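Local coordinates for uncharacterized protein (Burkholderia cenocepacia, PDB 6ANS) that is of unknown function but carries a DUF1214 domain and binds a phosphate ion and a sodium ion in the crystal, at residues N189-R194 with L208-I213; A250-H255 with Y311-L316; N257-A262 with I363-V368; V342-P347 with L353-H358. One frame throughout, in Å; residues are numbered along the deposited sequence.

Interaction 1. Residues N189-R194 with L208-I213; sequences NALLVR and LKIERI. With PO4 (phosphate ion), chain E.
Leu191 and Val193 of strand 188-196 meet Ile210 and Leu208 of strand 207-212 across the interface of two stacked beta-sheets. The first strand is an inner member of an antiparallel sheet, the second an outermost strand of a mixed sheet, and alternate residues of each point at the other. The nearest CA pairs, Leu191 with Ile210 and Val193 with Leu208, both stand 9.7 Å apart, a separation for side-chain packing and not for backbone pairing. Each pair meets methyl to methyl. CD2 of Leu191 lies 4.3 Å from CD1 of Ile210, whose CG1 and CD1 run out fully extended. CG1 of Val193, the methyl turned away from its backbone N (chi1 -177°), comes to 4.1 Å from CD1 of Leu208, the two side chains slanting across one another. Phe92 touches Leu191 and Val193, while Val124 touches Leu191 and Leu208, and these residues fill out the apolar layer. On the far side of strand 188-196, Arg194 turns away from this layer toward a phosphate ion, probably from the crystallisation liquor. Its chain is extended from CG to NE, and the guanidinium edge meets the anion near its own plane. Arg194 NH2 donates to phosphate O4 at 3.0 Å and only weakly to O3, whereas Arg194 NE reaches phosphate O3 at 2.7 Å with an N-H...O angle of 163°.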
loop_
_atom_site.group_PDB
_atom_site.type_symbol
_atom_site.label_atom_id
_atom_site.label_comp_id
_atom_site.label_asym_id
_atom_site.label_seq_id
_atom_site.Cartn_x
_atom_site.Cartn_y
_atom_site.Cartn_z
ATOM N N ASN A 189 9.129 -16.735 -11.184
ATOM C CA ASN A 189 8.070 -15.733 -11.280
ATOM C C ASN A 189 8.223 -14.550 -10.337
ATOM O O ASN A 189 7.347 -13.676 -10.337
ATOM C CB ASN A 189 6.687 -16.394 -11.056
ATOM C CG ASN A 189 6.541 -17.012 -9.669
ATOM O OD1 ASN A 189 7.258 -16.670 -8.717
ATOM N ND2 ASN A 189 5.623 -17.958 -9.559
ATOM N N ALA A 190 9.285 -14.485 -9.533
ATOM C CA ALA A 190 9.451 -13.366 -8.612
ATOM C C ALA A 190 10.927 -13.031 -8.405
ATOM O O ALA A 190 11.801 -13.901 -8.450
ATOM C CB ALA A 190 8.817 -13.651 -7.251
ATOM N N LEU A 191 11.178 -11.754 -8.153
ATOM C CA LEU A 191 12.455 -11.273 -7.665
ATOM C C LEU A 191 12.222 -10.682 -6.284
ATOM O O LEU A 191 11.374 -9.796 -6.117
ATOM C CB LEU A 191 13.048 -10.226 -8.605
ATOM C CG LEU A 191 14.187 -9.415 -7.975
ATOM C CD1 LEU A 191 15.448 -10.271 -7.807
ATOM C CD2 LEU A 191 14.461 -8.163 -8.792
ATOM N N LEU A 192 12.973 -11.162 -5.299
ATOM C CA LEU A 192 12.822 -10.697 -3.927
ATOM C C LEU A 192 14.118 -10.035 -3.491
ATOM O O LEU A 192 15.158 -10.697 -3.407
ATOM C CB LEU A 192 12.454 -11.850 -2.990
ATOM C CG LEU A 192 12.247 -11.429 -1.537
ATOM C CD1 LEU A 192 11.246 -10.261 -1.422
ATOM C CD2 LEU A 192 11.794 -12.636 -0.736
ATOM N N VAL A 193 14.054 -8.737 -3.226
ATOM C CA VAL A 193 15.218 -7.946 -2.851
ATOM C C VAL A 193 15.166 -7.714 -1.351
ATOM O O VAL A 193 14.118 -7.321 -0.817
ATOM C CB VAL A 193 15.253 -6.606 -3.599
ATOM C CG1 VAL A 193 16.544 -5.820 -3.238
ATOM C CG2 VAL A 193 15.088 -6.792 -5.095
ATOM N N ARG A 194 16.291 -7.938 -0.673
ATOM C CA ARG A 194 16.440 -7.572 0.732
ATOM C C ARG A 194 17.466 -6.456 0.863
ATOM O O ARG A 194 18.613 -6.596 0.420
ATOM C CB ARG A 194 16.858 -8.763 1.587
ATOM C CG ARG A 194 15.760 -9.797 1.763
ATOM C CD ARG A 194 16.304 -10.999 2.475
ATOM N NE ARG A 194 15.279 -11.953 2.865
ATOM C CZ ARG A 194 14.761 -12.870 2.046
ATOM N NH1 ARG A 194 15.147 -12.931 0.767
ATOM N NH2 ARG A 194 13.856 -13.726 2.508
ATOM N N LEU A 208 16.129 1.250 -6.789
ATOM C CA LEU A 208 16.169 0.280 -7.869
ATOM C C LEU A 208 14.899 0.360 -8.690
ATOM O O LEU A 208 13.808 0.501 -8.138
ATOM C CB LEU A 208 16.334 -1.156 -7.330
ATOM C CG LEU A 208 17.498 -1.354 -6.367
ATOM C CD1 LEU A 208 17.455 -2.709 -5.706
ATOM C CD2 LEU A 208 18.823 -1.141 -7.120
ATOM N N LYS A 209 15.062 0.214 -10.000
ATOM C CA LYS A 209 13.971 0.061 -10.946
ATOM C C LYS A 209 14.178 -1.239 -11.722
ATOM O O LYS A 209 15.317 -1.677 -11.943
ATOM C CB LYS A 209 13.921 1.258 -11.919
ATOM N N ILE A 210 13.075 -1.866 -12.122
ATOM C CA ILE A 210 13.113 -3.092 -12.914
ATOM C C ILE A 210 12.345 -2.847 -14.204
ATOM O O ILE A 210 11.244 -2.282 -14.183
ATOM C CB ILE A 210 12.548 -4.302 -12.141
ATOM C CG1 ILE A 210 12.653 -5.574 -12.998
ATOM C CG2 ILE A 210 11.106 -4.038 -11.645
ATOM C CD1 ILE A 210 12.262 -6.815 -12.286
ATOM N N GLU A 211 12.923 -3.267 -15.325
ATOM C CA GLU A 211 12.239 -3.157 -16.600
ATOM C C GLU A 211 12.552 -4.381 -17.453
ATOM O O GLU A 211 13.552 -5.069 -17.245
ATOM C CB GLU A 211 12.642 -1.881 -17.336
ATOM C CG GLU A 211 14.113 -1.824 -17.684
ATOM C CD GLU A 211 14.576 -0.431 -18.100
ATOM O OE1 GLU A 211 13.718 0.449 -18.339
ATOM O OE2 GLU A 211 15.802 -0.217 -18.185
ATOM N N ARG A 212 11.689 -4.636 -18.430
ATOM C CA ARG A 212 11.979 -5.653 -19.432
ATOM C C ARG A 212 13.113 -5.181 -20.326
ATOM O O ARG A 212 13.234 -3.990 -20.625
ATOM C CB ARG A 212 10.745 -5.927 -20.278
ATOM C CG ARG A 212 9.771 -6.853 -19.631
ATOM C CD ARG A 212 10.226 -8.273 -19.839
ATOM N NE ARG A 212 10.099 -8.678 -21.231
ATOM C CZ ARG A 212 8.974 -9.152 -21.765
ATOM N NH1 ARG A 212 7.882 -9.256 -21.018
ATOM N NH2 ARG A 212 8.942 -9.516 -23.042
ATOM N N ILE A 213 13.972 -6.117 -20.735
ATOM C CA ILE A 213 15.156 -5.713 -21.482
ATOM C C ILE A 213 14.772 -5.209 -22.863
ATOM O O ILE A 213 15.301 -4.191 -23.331
ATOM C CB ILE A 213 16.194 -6.848 -21.548
ATOM C CG1 ILE A 213 17.081 -6.822 -20.297
ATOM C CG2 ILE A 213 17.003 -6.787 -22.838
ATOM C CD1 ILE A 213 18.230 -7.819 -20.331
HETATM P P PO4 E . 14.117 -12.960 6.171
HETATM O O1 PO4 E . 15.451 -12.869 6.872
HETATM O O2 PO4 E . 13.061 -12.933 7.231
HETATM O O3 PO4 E . 13.925 -11.825 5.197
HETATM O O4 PO4 E . 14.106 -14.265 5.415
#

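Interaction 2. Residues A250-H255 with Y311-L316; sequences ASYRPH and YWMESL
The chain at and just beyond the last turn of helix 224-251 meets the loop between strands 303-309 and 324-326, and the junction includes a Met-aromatic contact. Met313, a selenomethionine, and Tyr252 extend toward each other from opposite directions. Met313 SE stands 5.5 Å from the centroid of the Tyr252 ring, on a line 71° off the ring normal, which makes the approach oblique. The nearest ring carbon to Met313 SE is Tyr252 CE2, at 4.2 Å, and the bend at chi3 (63°) folds the terminal methyl back so that Met313 CE lies 3.9 Å from Tyr252 OH. His280 touches both side chains, and Phe245 and Trp248 of helix 224-251 also pack on Met313. The Met313 backbone is hydrogen-bonded to Ala104, a residue of the sodium site, and its side chain lies about 7 Å from the ion. The second meeting is between Tyr311 and Ala250, where Tyr311 OH comes 3.4 Å from Ala250 CB. Tyr311 OH is also 3.1 Å from Ala250 N, but the angle is too poor for a hydrogen bond. Selenium here stands in for the methionine sulfur, and the cohesion across this largely buried junction is probably mostly dispersion between that thioether-like group and the Tyr252 ring, while the Tyr311 hydroxyl rests against Ala250 by van der Waals contact, without a directed bond to its N-H.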
loop_
_atom_site.group_PDB
_atom_site.type_symbol
_atom_site.label_atom_id
_atom_site.label_comp_id
_atom_site.label_asym_id
_atom_site.label_seq_id
_atom_site.Cartn_x
_atom_site.Cartn_y
_atom_site.Cartn_z
ATOM N N ALA A 250 2.418 -23.516 15.455
ATOM C CA ALA A 250 1.967 -24.632 16.282
ATOM C C ALA A 250 3.048 -25.699 16.424
ATOM O O ALA A 250 3.149 -26.336 17.479
ATOM C CB ALA A 250 0.680 -25.251 15.714
ATOM N N SER A 251 3.877 -25.903 15.394
ATOM C CA SER A 251 4.933 -26.911 15.525
ATOM C C SER A 251 5.982 -26.539 16.568
ATOM O O SER A 251 6.726 -27.419 17.008
ATOM C CB SER A 251 5.636 -27.150 14.185
ATOM O OG SER A 251 6.579 -26.113 13.900
ATOM N N TYR A 252 6.057 -25.268 16.981
ATOM C CA TYR A 252 7.051 -24.848 17.967
ATOM C C TYR A 252 6.636 -25.142 19.405
ATOM O O TYR A 252 7.491 -25.084 20.297
ATOM C CB TYR A 252 7.334 -23.339 17.845
ATOM C CG TYR A 252 7.730 -22.856 16.465
ATOM C CD1 TYR A 252 8.441 -23.675 15.592
ATOM C CD2 TYR A 252 7.395 -21.573 16.038
ATOM C CE1 TYR A 252 8.806 -23.232 14.328
ATOM C CE2 TYR A 252 7.761 -21.114 14.777
ATOM C CZ TYR A 252 8.463 -21.956 13.926
ATOM O OH TYR A 252 8.814 -21.514 12.672
ATOM N N ARG A 253 5.355 -25.441 19.649
ATOM C CA ARG A 253 4.869 -25.657 21.012
ATOM C C ARG A 253 5.734 -26.605 21.840
ATOM O O ARG A 253 5.986 -26.281 23.013
ATOM C CB ARG A 253 3.413 -26.169 20.985
ATOM N N PRO A 254 6.238 -27.739 21.322
ATOM C CA PRO A 254 7.082 -28.601 22.168
ATOM C C PRO A 254 8.333 -27.911 22.699
ATOM O O PRO A 254 8.845 -28.314 23.750
ATOM C CB PRO A 254 7.430 -29.785 21.248
ATOM C CG PRO A 254 6.327 -29.830 20.247
ATOM C CD PRO A 254 5.918 -28.385 20.032
ATOM N N HIS A 255 8.844 -26.887 22.017
ATOM C CA HIS A 255 10.001 -26.168 22.548
ATOM C C HIS A 255 9.658 -24.700 22.816
ATOM O O HIS A 255 10.424 -23.796 22.474
ATOM C CB HIS A 255 11.221 -26.311 21.613
ATOM C CG HIS A 255 10.978 -25.931 20.181
ATOM N ND1 HIS A 255 10.954 -24.620 19.745
ATOM C CD2 HIS A 255 10.789 -26.695 19.076
ATOM C CE1 HIS A 255 10.748 -24.592 18.438
ATOM N NE2 HIS A 255 10.642 -25.839 18.008
ATOM N N TYR A 311 1.630 -14.450 17.440
ATOM C CA TYR A 311 1.498 -15.856 17.071
ATOM C C TYR A 311 1.459 -16.049 15.563
ATOM O O TYR A 311 1.875 -17.102 15.065
ATOM C CB TYR A 311 0.249 -16.474 17.696
ATOM C CG TYR A 311 0.173 -17.964 17.430
ATOM C CD1 TYR A 311 0.882 -18.861 18.220
ATOM C CD2 TYR A 311 -0.589 -18.469 16.380
ATOM C CE1 TYR A 311 0.831 -20.216 17.995
ATOM C CE2 TYR A 311 -0.669 -19.835 16.152
ATOM C CZ TYR A 311 0.051 -20.701 16.958
ATOM O OH TYR A 311 0.004 -22.054 16.736
ATOM N N TRP A 312 0.954 -15.059 14.828
ATOM C CA TRP A 312 0.847 -15.093 13.371
ATOM C C TRP A 312 2.168 -14.812 12.665
ATOM O O TRP A 312 2.187 -14.711 11.430
ATOM C CB TRP A 312 -0.241 -14.089 12.951
ATOM C CG TRP A 312 -1.457 -14.323 13.826
ATOM C CD1 TRP A 312 -1.980 -13.479 14.771
ATOM C CD2 TRP A 312 -2.227 -15.527 13.896
ATOM N NE1 TRP A 312 -3.045 -14.081 15.402
ATOM C CE2 TRP A 312 -3.222 -15.334 14.879
ATOM C CE3 TRP A 312 -2.190 -16.741 13.202
ATOM C CZ2 TRP A 312 -4.170 -16.311 15.187
ATOM C CZ3 TRP A 312 -3.133 -17.715 13.513
ATOM C CH2 TRP A 312 -4.108 -17.491 14.497
HETATM N N MSE A 313 3.257 -14.671 13.422
HETATM C CA MSE A 313 4.605 -14.463 12.889
HETATM C C MSE A 313 4.700 -13.132 12.153
HETATM O O MSE A 313 5.487 -12.947 11.225
HETATM C CB MSE A 313 5.028 -15.663 12.016
HETATM C CG MSE A 313 4.978 -16.957 12.837
HETATM SE SE MSE A 313 5.839 -18.542 12.003
HETATM C CE MSE A 313 7.682 -17.822 11.958
ATOM N N GLU A 314 3.885 -12.185 12.591
ATOM C CA GLU A 314 4.124 -10.789 12.279
ATOM C C GLU A 314 5.014 -10.232 13.371
ATOM O O GLU A 314 4.721 -10.425 14.556
ATOM C CB GLU A 314 2.836 -9.979 12.263
ATOM C CG GLU A 314 1.733 -10.429 11.349
ATOM C CD GLU A 314 0.529 -9.520 11.545
ATOM O OE1 GLU A 314 -0.065 -9.564 12.638
ATOM O OE2 GLU A 314 0.228 -8.720 10.641
ATOM N N SER A 315 6.069 -9.516 12.987
ATOM C CA SER A 315 6.793 -8.746 13.989
ATOM C C SER A 315 5.816 -7.851 14.739
ATOM O O SER A 315 4.813 -7.391 14.184
ATOM C CB SER A 315 7.898 -7.897 13.346
ATOM O OG SER A 315 7.370 -6.989 12.395
ATOM N N LEU A 316 6.104 -7.617 16.017
ATOM C CA LEU A 316 5.344 -6.633 16.778
ATOM C C LEU A 316 5.584 -5.241 16.194
ATOM O O LEU A 316 6.369 -5.092 15.252
ATOM C CB LEU A 316 5.699 -6.715 18.262
ATOM C CG LEU A 316 5.361 -8.072 18.917
ATOM C CD1 LEU A 316 5.661 -8.039 20.417
ATOM C CD2 LEU A 316 3.912 -8.478 18.660
#

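Interaction 3. Residues N257-A262 with I363-V368; sequences NALPPA and ICWRWV. With PO4 (phosphate ion), chain E.
The loop between helices 224-251 and 264-269 passes beside strand 360-368, an inner strand of an antiparallel beta-sheet, with the CA atoms of Leu259 and Ile363 7.9 Å apart. Leu259 makes the side-chain contacts on the loop side, through both of its methyls. A chi1 of -164° swings its CG away from the backbone N and directs the isobutyl group at the strand. Leu259 CD1 lies 3.8 Å from CG2 of Ile363, while Leu259 CD2 lies 3.9 Å from CB of Trp365 and 4.1 Å from CE3 of the same tryptophan. The leucine crosses both partners at about a right angle, and CD2 approaches the indole obliquely. The Trp365 ring leads away from the loop and stacks with Trp304. Ile293, on strand 289-295 of the mixed sheet, touches both Ile363 and Trp365.

Cys364 and Arg366 alternate with these residues and point to the other side of the strand. SG of Cys364 sits 3.9 Å above the plane of the Arg366 guanidinium, over its centre, and Gln307 and Asn305 accept from NH1. The guanidinium edge grips the phosphate ion in a side-on pair of bonds. Arg366 NE donates to phosphate O1 at 2.7 Å, and Arg366 NH2 reaches phosphate O2 at 2.9 Å along the straighter path, with an N-H...O angle of 166°.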
loop_
_atom_site.group_PDB
_atom_site.type_symbol
_atom_site.label_atom_id
_atom_site.label_comp_id
_atom_site.label_asym_id
_atom_site.label_seq_id
_atom_site.Cartn_x
_atom_site.Cartn_y
_atom_site.Cartn_z
ATOM N N ASN A 257 9.432 -21.216 24.536
ATOM C CA ASN A 257 10.384 -20.424 25.321
ATOM C C ASN A 257 11.829 -20.901 25.201
ATOM O O ASN A 257 12.685 -20.411 25.934
ATOM C CB ASN A 257 10.001 -20.362 26.809
ATOM C CG ASN A 257 8.762 -19.505 27.058
ATOM O OD1 ASN A 257 8.494 -18.555 26.321
ATOM N ND2 ASN A 257 8.018 -19.826 28.107
ATOM N N ALA A 258 12.127 -21.852 24.321
ATOM C CA ALA A 258 13.494 -22.114 23.887
ATOM C C ALA A 258 13.647 -21.567 22.475
ATOM O O ALA A 258 12.674 -21.165 21.846
ATOM C CB ALA A 258 13.831 -23.616 23.943
ATOM N N LEU A 259 14.868 -21.560 21.953
ATOM C CA LEU A 259 15.130 -20.992 20.628
ATOM C C LEU A 259 16.054 -21.905 19.835
ATOM O O LEU A 259 17.189 -21.534 19.505
ATOM C CB LEU A 259 15.721 -19.588 20.765
ATOM C CG LEU A 259 15.728 -18.693 19.540
ATOM C CD1 LEU A 259 14.369 -18.723 18.887
ATOM C CD2 LEU A 259 16.091 -17.254 19.975
ATOM N N PRO A 260 15.589 -23.106 19.488
ATOM C CA PRO A 260 16.443 -24.053 18.775
ATOM C C PRO A 260 16.677 -23.614 17.342
ATOM O O PRO A 260 15.888 -22.831 16.785
ATOM C CB PRO A 260 15.641 -25.365 18.835
ATOM C CG PRO A 260 14.234 -24.921 18.858
ATOM C CD PRO A 260 14.226 -23.640 19.671
ATOM N N PRO A 261 17.758 -24.097 16.719
ATOM C CA PRO A 261 17.970 -23.842 15.286
ATOM C C PRO A 261 16.809 -24.391 14.468
ATOM O O PRO A 261 16.287 -25.469 14.751
ATOM C CB PRO A 261 19.273 -24.597 14.975
ATOM C CG PRO A 261 19.916 -24.879 16.305
ATOM C CD PRO A 261 18.797 -24.969 17.301
ATOM N N ALA A 262 16.426 -23.651 13.431
ATOM C CA ALA A 262 15.340 -24.083 12.565
ATOM C C ALA A 262 15.839 -25.099 11.546
ATOM O O ALA A 262 17.039 -25.318 11.378
ATOM C CB ALA A 262 14.714 -22.890 11.840
ATOM N N ILE A 363 9.189 -15.883 17.895
ATOM C CA ILE A 363 10.463 -15.184 18.010
ATOM C C ILE A 363 11.404 -15.762 16.963
ATOM O O ILE A 363 11.374 -16.966 16.685
ATOM C CB ILE A 363 11.023 -15.300 19.447
ATOM C CG1 ILE A 363 12.341 -14.547 19.605
ATOM C CG2 ILE A 363 11.239 -16.763 19.833
ATOM C CD1 ILE A 363 12.757 -14.432 21.054
ATOM N N CYS A 364 12.228 -14.892 16.370
ATOM C CA CYS A 364 13.171 -15.272 15.321
ATOM C C CYS A 364 14.537 -14.631 15.554
ATOM O O CYS A 364 14.633 -13.418 15.770
ATOM C CB CYS A 364 12.647 -14.861 13.935
ATOM S SG CYS A 364 13.803 -15.145 12.543
ATOM N N TRP A 365 15.588 -15.447 15.473
ATOM C CA TRP A 365 16.967 -15.008 15.551
ATOM C C TRP A 365 17.646 -15.308 14.220
ATOM O O TRP A 365 17.397 -16.357 13.614
ATOM C CB TRP A 365 17.688 -15.718 16.706
ATOM C CG TRP A 365 19.076 -15.192 17.023
ATOM C CD1 TRP A 365 20.183 -15.233 16.212
ATOM C CD2 TRP A 365 19.504 -14.586 18.251
ATOM N NE1 TRP A 365 21.264 -14.680 16.860
ATOM C CE2 TRP A 365 20.875 -14.272 18.109
ATOM C CE3 TRP A 365 18.863 -14.281 19.456
ATOM C CZ2 TRP A 365 21.609 -13.652 19.122
ATOM C CZ3 TRP A 365 19.597 -13.667 20.463
ATOM C CH2 TRP A 365 20.959 -13.365 20.290
ATOM N N ARG A 366 18.482 -14.378 13.751
ATOM C CA ARG A 366 19.208 -14.535 12.494
ATOM C C ARG A 366 20.695 -14.325 12.704
ATOM O O ARG A 366 21.096 -13.315 13.283
ATOM C CB ARG A 366 18.745 -13.537 11.438
ATOM C CG ARG A 366 17.333 -13.737 10.915
ATOM C CD ARG A 366 17.039 -12.621 9.915
ATOM N NE ARG A 366 15.629 -12.560 9.568
ATOM C CZ ARG A 366 14.693 -12.007 10.337
ATOM N NH1 ARG A 366 15.022 -11.482 11.512
ATOM N NH2 ARG A 366 13.421 -12.000 9.937
ATOM N N TRP A 367 21.505 -15.260 12.209
ATOM C CA TRP A 367 22.889 -14.981 11.835
ATOM C C TRP A 367 22.947 -14.806 10.323
ATOM O O TRP A 367 22.418 -15.640 9.582
ATOM C CB TRP A 367 23.858 -16.099 12.238
ATOM C CG TRP A 367 23.879 -16.501 13.685
ATOM C CD1 TRP A 367 23.602 -17.737 14.190
ATOM C CD2 TRP A 367 24.233 -15.681 14.808
ATOM N NE1 TRP A 367 23.754 -17.738 15.556
ATOM C CE2 TRP A 367 24.137 -16.487 15.961
ATOM C CE3 TRP A 367 24.614 -14.346 14.950
ATOM C CZ2 TRP A 367 24.403 -15.997 17.243
ATOM C CZ3 TRP A 367 24.878 -13.859 16.226
ATOM C CH2 TRP A 367 24.767 -14.685 17.354
ATOM N N VAL A 368 23.562 -13.719 9.866
ATOM C CA VAL A 368 23.742 -13.450 8.441
ATOM C C VAL A 368 25.234 -13.511 8.122
ATOM O O VAL A 368 26.029 -12.705 8.633
ATOM C CB VAL A 368 23.139 -12.096 8.038
ATOM C CG1 VAL A 368 23.289 -11.869 6.541
ATOM C CG2 VAL A 368 21.659 -12.036 8.435
HETATM P P PO4 E . 14.117 -12.960 6.171
HETATM O O1 PO4 E . 15.451 -12.869 6.872
HETATM O O2 PO4 E . 13.061 -12.933 7.231
HETATM O O3 PO4 E . 13.925 -11.825 5.197
HETATM O O4 PO4 E . 14.106 -14.265 5.415
#

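Interaction 4. Residues V342-P347 with L353-H358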
loop_
_atom_site.group_PDB
_atom_site.type_symbol
_atom_site.label_atom_id
_atom_site.label_comp_id
_atom_site.label_asym_id
_atom_site.label_seq_id
_atom_site.Cartn_x
_atom_site.Cartn_y
_atom_site.Cartn_z
ATOM N N VAL A 342 13.423 -10.641 27.002
ATOM C CA VAL A 342 12.031 -10.465 26.587
ATOM C C VAL A 342 11.201 -10.244 27.851
ATOM O O VAL A 342 11.185 -11.107 28.735
ATOM C CB VAL A 342 11.527 -11.693 25.806
ATOM C CG1 VAL A 342 10.122 -11.477 25.311
ATOM C CG2 VAL A 342 12.451 -12.027 24.645
ATOM N N ALA A 343 10.509 -9.102 27.944
ATOM C CA ALA A 343 9.761 -8.751 29.153
ATOM C C ALA A 343 8.818 -7.583 28.876
ATOM O O ALA A 343 8.884 -6.933 27.829
ATOM C CB ALA A 343 10.701 -8.410 30.309
ATOM N N ALA A 344 7.939 -7.312 29.847
ATOM C CA ALA A 344 6.980 -6.216 29.718
ATOM C C ALA A 344 7.619 -4.845 29.937
ATOM O O ALA A 344 7.143 -3.848 29.380
ATOM C CB ALA A 344 5.829 -6.404 30.713
ATOM N N THR A 345 8.654 -4.762 30.769
ATOM C CA THR A 345 9.407 -3.533 30.975
ATOM C C THR A 345 10.894 -3.862 30.968
ATOM O O THR A 345 11.293 -4.991 31.264
ATOM C CB THR A 345 9.011 -2.834 32.290
ATOM O OG1 THR A 345 9.151 -3.753 33.382
ATOM C CG2 THR A 345 7.581 -2.313 32.231
ATOM N N ARG A 346 11.710 -2.870 30.624
ATOM C CA ARG A 346 13.161 -3.072 30.540
ATOM C C ARG A 346 13.764 -3.299 31.922
ATOM O O ARG A 346 13.469 -2.541 32.851
ATOM C CB ARG A 346 13.856 -1.883 29.888
ATOM C CG ARG A 346 15.318 -2.158 29.516
ATOM C CD ARG A 346 16.017 -0.877 29.065
ATOM N NE ARG A 346 15.674 -0.469 27.710
ATOM C CZ ARG A 346 16.210 -0.988 26.611
ATOM N NH1 ARG A 346 17.143 -1.929 26.713
ATOM N NH2 ARG A 346 15.824 -0.552 25.412
ATOM N N PRO A 347 14.568 -4.343 32.110
ATOM C CA PRO A 347 15.299 -4.499 33.377
ATOM C C PRO A 347 16.657 -3.806 33.335
ATOM O O PRO A 347 17.570 -4.268 32.643
ATOM C CB PRO A 347 15.440 -6.021 33.518
ATOM C CG PRO A 347 15.494 -6.511 32.111
ATOM C CD PRO A 347 14.671 -5.543 31.261
ATOM N N LEU A 353 13.524 -6.872 24.475
ATOM C CA LEU A 353 12.402 -7.042 23.559
ATOM C C LEU A 353 11.102 -6.868 24.346
ATOM O O LEU A 353 10.838 -7.626 25.288
ATOM C CB LEU A 353 12.451 -8.411 22.870
ATOM C CG LEU A 353 13.716 -8.713 22.069
ATOM C CD1 LEU A 353 13.660 -10.098 21.454
ATOM C CD2 LEU A 353 13.993 -7.640 20.989
ATOM N N ASP A 354 10.299 -5.873 23.959
ATOM C CA ASP A 354 9.068 -5.512 24.662
ATOM C C ASP A 354 7.938 -6.459 24.255
ATOM O O ASP A 354 7.638 -6.586 23.062
ATOM C CB ASP A 354 8.700 -4.065 24.323
ATOM C CG ASP A 354 7.490 -3.549 25.093
ATOM O OD1 ASP A 354 6.759 -4.348 25.726
ATOM O OD2 ASP A 354 7.259 -2.322 25.045
ATOM N N THR A 355 7.304 -7.120 25.234
ATOM C CA THR A 355 6.212 -8.034 24.894
ATOM C C THR A 355 4.957 -7.301 24.424
ATOM O O THR A 355 4.079 -7.931 23.819
ATOM C CB THR A 355 5.861 -8.959 26.069
ATOM O OG1 THR A 355 5.586 -8.188 27.248
ATOM C CG2 THR A 355 7.005 -9.958 26.332
ATOM N N ALA A 356 4.852 -5.996 24.682
ATOM C CA ALA A 356 3.862 -5.145 24.015
ATOM C C ALA A 356 2.440 -5.686 24.177
ATOM O O ALA A 356 1.660 -5.761 23.224
ATOM C CB ALA A 356 4.217 -4.976 22.530
ATOM N N GLY A 357 2.111 -6.087 25.404
ATOM C CA GLY A 357 0.775 -6.536 25.724
ATOM C C GLY A 357 0.468 -7.975 25.376
ATOM O O GLY A 357 -0.642 -8.429 25.660
ATOM N N HIS A 358 1.401 -8.709 24.774
ATOM C CA HIS A 358 1.147 -10.078 24.335
ATOM C C HIS A 358 1.546 -11.074 25.416
ATOM O O HIS A 358 2.633 -10.968 25.992
ATOM C CB HIS A 358 1.918 -10.399 23.057
ATOM C CG HIS A 358 1.421 -9.662 21.861
ATOM N ND1 HIS A 358 1.528 -8.297 21.736
ATOM C CD2 HIS A 358 0.796 -10.098 20.743
ATOM C CE1 HIS A 358 0.992 -7.920 20.588
ATOM N NE2 HIS A 358 0.542 -8.994 19.966
HETATM O O HOH W 1 5.178 -3.719 27.651
#
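Backbone hydrogen bonds join Val342-Ala343 to Leu353-Thr355 as parallel strands at one margin of a mixed beta-sheet, where 351-354 is an outermost strand of the sheet, counted within this chain. Val342 pairs with Leu353 and Ala343 with Asp354. Ala343 N donates to Leu353 O at 3.1 Å, and Thr355 N returns a bond to Ala343 O at 3.0 Å, its donor 48° out of the carbonyl plane. A CA-H...O contact from Val342 CA to Leu353 O, 3.3 Å long, supplements the first of these.

Apolar contacts gather on the face carrying Val342 and Leu353. The two methyls of Val342 diverge: Val342 CG2 meets Leu353 CD1 at 3.9 Å, and Val342 CG1 meets Thr355 CG2 at 3.6 Å. Leu308 of strand 303-309 touches both Val342 and Thr355.

Polar side-chain contacts collect where the strands end. Asp354 OD1 accepts from Ala356 N at 2.7 Å, forming an Asx turn in which the N-H comes from above the carboxylate plane, 52° out of it, and a water donates both to this OD1 and to Ala344 O. A type I' turn runs from Thr355 to His358; His358 ND1 donates to Ala356 O at 2.9 Å. One carboxylate oxygen thus takes a turn N-H and a water proton together, an arrangement that would probably favour the charged form of Asp354 and links the diverging chains through solvent once direct backbone pairing has stopped.

Interaction 1 comes first along the chain and stands apart from the other three, its centre about 29 to 38 Å from theirs and on the opposite side of the chain's centre. Interactions 2 and 3 alternate their segments, have centres about 11 Å apart and touch through His255 and Pro260. Interaction 4, with both segments between those of interaction 3, meets interaction 2 where Leu316 packs on His358. Each half holds an antiparallel and a mixed sheet with the same strand orders as the other half's, 1-4-2-3 and 3-2-1-4. The phosphate, held by Arg194 of interaction 1 and Arg366 of interaction 3, bridges the halves; whether the site has a biological ligand is not known.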